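Long-range contact in uncharacterized conserved protein (Staphylococcus epidermidis, PDB 3FRM), which is of unknown function but contains a GNAT acetyltransferase-like domain and may therefore be an acyl-transfer protein: residues 101-106 with 223-228. Residues are numbered along the deposited sequence; the frame is centred on the assembly and turned at random.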
ATOM      1  N   GLU A 101       1.370  10.043  -0.270  1.00 20.45           N
ATOM      2  CA  GLU A 101       2.100   9.910   0.997  1.00 19.63           C
ATOM      3  C   GLU A 101       3.545  10.338   0.818  1.00 18.53           C
ATOM      4  O   GLU A 101       4.231   9.871  -0.129  1.00 17.27           O
ATOM      5  CB  GLU A 101       2.129   8.459   1.420  1.00 19.89           C
ATOM      6  CG  GLU A 101       0.861   8.025   2.070  1.00 26.15           C
ATOM      7  CD  GLU A 101       0.707   6.503   2.172  1.00 34.54           C
ATOM      8  OE1 GLU A 101      -0.279   6.069   2.833  1.00 39.29           O
ATOM      9  OE2 GLU A 101       1.559   5.744   1.624  1.00 33.59           O
ATOM     10  N   LEU A 102       3.997  11.232   1.690  1.00 15.59           N
ATOM     11  CA  LEU A 102       5.378  11.649   1.653  1.00 16.11           C
ATOM     12  C   LEU A 102       6.260  10.752   2.553  1.00 15.35           C
ATOM     13  O   LEU A 102       6.004  10.646   3.762  1.00 14.49           O
ATOM     14  CB  LEU A 102       5.502  13.103   2.102  1.00 15.91           C
ATOM     15  CG  LEU A 102       6.940  13.648   2.192  1.00 17.59           C
ATOM     16  CD1 LEU A 102       7.560  13.840   0.774  1.00 12.24           C
ATOM     17  CD2 LEU A 102       6.955  14.998   2.974  1.00 17.08           C
ATOM     18  N   TYR A 103       7.269  10.104   1.954  1.00 15.97           N
ATOM     19  CA  TYR A 103       8.299   9.325   2.702  1.00 15.97           C
ATOM     20  C   TYR A 103       9.660   9.973   2.717  1.00 16.96           C
ATOM     21  O   TYR A 103      10.109  10.563   1.736  1.00 16.53           O
ATOM     22  CB  TYR A 103       8.417   7.881   2.175  1.00 15.49           C
ATOM     23  CG  TYR A 103       7.151   7.109   2.410  1.00 16.18           C
ATOM     24  CD1 TYR A 103       6.890   6.522   3.637  1.00 18.12           C
ATOM     25  CD2 TYR A 103       6.143   7.083   1.454  1.00 18.96           C
ATOM     26  CE1 TYR A 103       5.705   5.858   3.879  1.00 18.02           C
ATOM     27  CE2 TYR A 103       4.955   6.406   1.676  1.00 17.67           C
ATOM     28  CZ  TYR A 103       4.750   5.786   2.888  1.00 19.58           C
ATOM     29  OH  TYR A 103       3.551   5.127   3.133  1.00 24.14           O
ATOM     30  N   VAL A 104      10.346   9.840   3.844  1.00 18.72           N
ATOM     31  CA  VAL A 104      11.624  10.499   3.989  1.00 19.16           C
ATOM     32  C   VAL A 104      12.628   9.534   4.579  1.00 19.16           C
ATOM     33  O   VAL A 104      12.252   8.682   5.364  1.00 20.26           O
ATOM     34  CB  VAL A 104      11.460  11.748   4.885  1.00 18.48           C
ATOM     35  CG1 VAL A 104      11.472  11.363   6.371  1.00 20.66           C
ATOM     36  CG2 VAL A 104      12.584  12.707   4.660  1.00 21.58           C
ATOM     37  N   ILE A 105      13.905   9.671   4.216  1.00 18.68           N
ATOM     38  CA  ILE A 105      14.961   8.898   4.838  1.00 17.40           C
ATOM     39  C   ILE A 105      16.303   9.660   4.833  1.00 18.15           C
ATOM     40  O   ILE A 105      16.517  10.516   3.983  1.00 18.78           O
ATOM     41  CB  ILE A 105      15.094   7.505   4.206  1.00 16.84           C
ATOM     42  CG1 ILE A 105      15.871   6.601   5.192  1.00 14.61           C
ATOM     43  CG2 ILE A 105      15.769   7.611   2.846  1.00 15.69           C
ATOM     44  CD1 ILE A 105      16.077   5.116   4.788  1.00 10.36           C
ATOM     45  N   GLU A 106      17.182   9.389   5.807  1.00 17.73           N
ATOM     46  CA  GLU A 106      18.582   9.953   5.799  1.00 18.72           C
ATOM     47  C   GLU A 106      19.435   9.157   4.848  1.00 17.55           C
ATOM     48  O   GLU A 106      19.267   7.951   4.810  1.00 18.78           O
ATOM     49  CB  GLU A 106      19.251   9.961   7.208  1.00 17.17           C
ATOM     50  CG  GLU A 106      18.250   9.812   8.356  1.00 22.89           C
ATOM     51  CD  GLU A 106      18.382  10.799   9.558  1.00 30.79           C
ATOM     52  OE1 GLU A 106      17.409  11.587   9.777  1.00 32.39           O
ATOM     53  OE2 GLU A 106      19.399  10.759  10.335  1.00 33.68           O
ATOM     54  N   LEU A 223      10.612  11.011  -1.395  1.00 20.51           N
ATOM     55  CA  LEU A 223       9.754  10.530  -2.437  1.00 21.48           C
ATOM     56  C   LEU A 223       8.319  10.676  -1.994  1.00 22.43           C
ATOM     57  O   LEU A 223       8.040  10.769  -0.768  1.00 22.18           O
ATOM     58  CB  LEU A 223      10.031   9.078  -2.725  1.00 21.27           C
ATOM     59  CG  LEU A 223       9.651   8.048  -1.677  1.00 22.23           C
ATOM     60  CD1 LEU A 223       8.304   7.463  -2.064  1.00 23.14           C
ATOM     61  CD2 LEU A 223      10.708   6.944  -1.609  1.00 21.51           C
ATOM     62  N   VAL A 224       7.437  10.648  -2.990  1.00 22.06           N
ATOM     63  CA  VAL A 224       6.036  10.620  -2.759  1.00 23.59           C
ATOM     64  C   VAL A 224       5.466   9.402  -3.426  1.00 24.11           C
ATOM     65  O   VAL A 224       5.773   9.137  -4.538  1.00 24.12           O
ATOM     66  CB  VAL A 224       5.376  11.875  -3.362  1.00 23.94           C
ATOM     67  CG1 VAL A 224       3.975  11.571  -3.842  1.00 25.99           C
ATOM     68  CG2 VAL A 224       5.373  13.036  -2.349  1.00 23.52           C
ATOM     69  N   ALA A 225       4.578   8.681  -2.758  1.00 26.68           N
ATOM     70  CA  ALA A 225       3.924   7.500  -3.357  1.00 28.39           C
ATOM     71  C   ALA A 225       2.441   7.545  -3.180  1.00 30.12           C
ATOM     72  O   ALA A 225       1.951   7.990  -2.116  1.00 29.89           O
ATOM     73  CB  ALA A 225       4.451   6.219  -2.718  1.00 29.14           C
ATOM     74  N   ASP A 226       1.707   7.048  -4.175  1.00 32.33           N
ATOM     75  CA  ASP A 226       0.271   6.933  -3.976  1.00 35.28           C
ATOM     76  C   ASP A 226      -0.205   5.519  -3.639  1.00 37.06           C
ATOM     77  O   ASP A 226       0.621   4.655  -3.277  1.00 36.59           O
ATOM     78  CB  ASP A 226      -0.522   7.561  -5.119  1.00 36.07           C
ATOM     79  CG  ASP A 226      -0.230   6.914  -6.447  1.00 38.05           C
ATOM     80  OD1 ASP A 226      -0.096   5.667  -6.450  1.00 42.00           O
ATOM     81  OD2 ASP A 226      -0.150   7.643  -7.475  1.00 37.44           O
ATOM     82  N   GLY A 227      -1.537   5.310  -3.719  1.00 38.64           N
ATOM     83  CA  GLY A 227      -2.194   4.026  -3.392  1.00 40.45           C
ATOM     84  C   GLY A 227      -1.862   2.911  -4.383  1.00 42.37           C
ATOM     85  O   GLY A 227      -1.729   1.749  -4.001  1.00 42.68           O
ATOM     86  N   LYS A 228      -1.711   3.248  -5.662  1.00 44.11           N
ATOM     87  CA  LYS A 228      -1.300   2.233  -6.654  1.00 45.62           C
ATOM     88  C   LYS A 228       0.218   2.234  -6.838  1.00 45.98           C
ATOM     89  O   LYS A 228       0.738   2.411  -7.955  1.00 46.61           O
ATOM     90  CB  LYS A 228      -2.012   2.408  -7.995  1.00 45.57           C
ATOM     91  CG  LYS A 228      -3.340   1.627  -8.149  1.00 47.31           C
ATOM     92  CD  LYS A 228      -3.438   0.817  -9.514  1.00 48.61           C
ATOM     93  CE  LYS A 228      -2.307   1.109 -10.567  1.00 48.74           C
ATOM     94  NZ  LYS A 228      -2.472   0.344 -11.874  1.00 49.73           N
TER
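Glu101 and Tyr103 pair with Ala225 and Leu223 across two adjacent antiparallel strands inside the sheet, illustrating how a sheet settles its buried polar groups through the backbone. Both residues of each hydrogen-bonded pair donate and accept. Glu101 N gives its hydrogen to Ala225 O at 2.8 Å, from a position tilted 25° out of the carbonyl plane, and Ala225 N returns a straighter bond (164° at the hydrogen) to Glu101 O, in the carbonyl plane. Two residues on, Tyr103 N reaches Leu223 O at 2.9 Å, and Leu223 N closes the other ring on Tyr103 O at a longer 3.2 Å. Between them lies the non-hydrogen-bonded pair Leu102 and Val224. Here Val224 CA supplies a C-H...O contact to Glu101 O, 3.3 Å away, while the backbone of Leu102 bonds to strand 241-251 on its other flank.

The side chains of Glu101, Tyr103, Leu223 and Ala225 share one face, where Tyr103 CB rests 4.0 Å from Leu223 CG, Tyr103 CD2 lies 4.1 Å from Leu223 CD1, and Tyr103 CE2 approaches Ala225 CB. With CG anti to the carbonyl carbon (chi1 -65°), Tyr103 directs its hydroxyl back along its own strand toward Glu101 OE2, placed also to meet Lys232; both contacts of that oxygen are doubtful. On the reverse face, Leu102 CD1 meets Val224 CG2 crosswise at 3.9 Å.

Within one mixed sheet, these strands join the DUF5613 sequence to the GNAT sequence. Four backbone bonds between these segments, continued by Ile105 with Val221, satisfy the buried main-chain polar atoms of both hydrogen-bonded pairs.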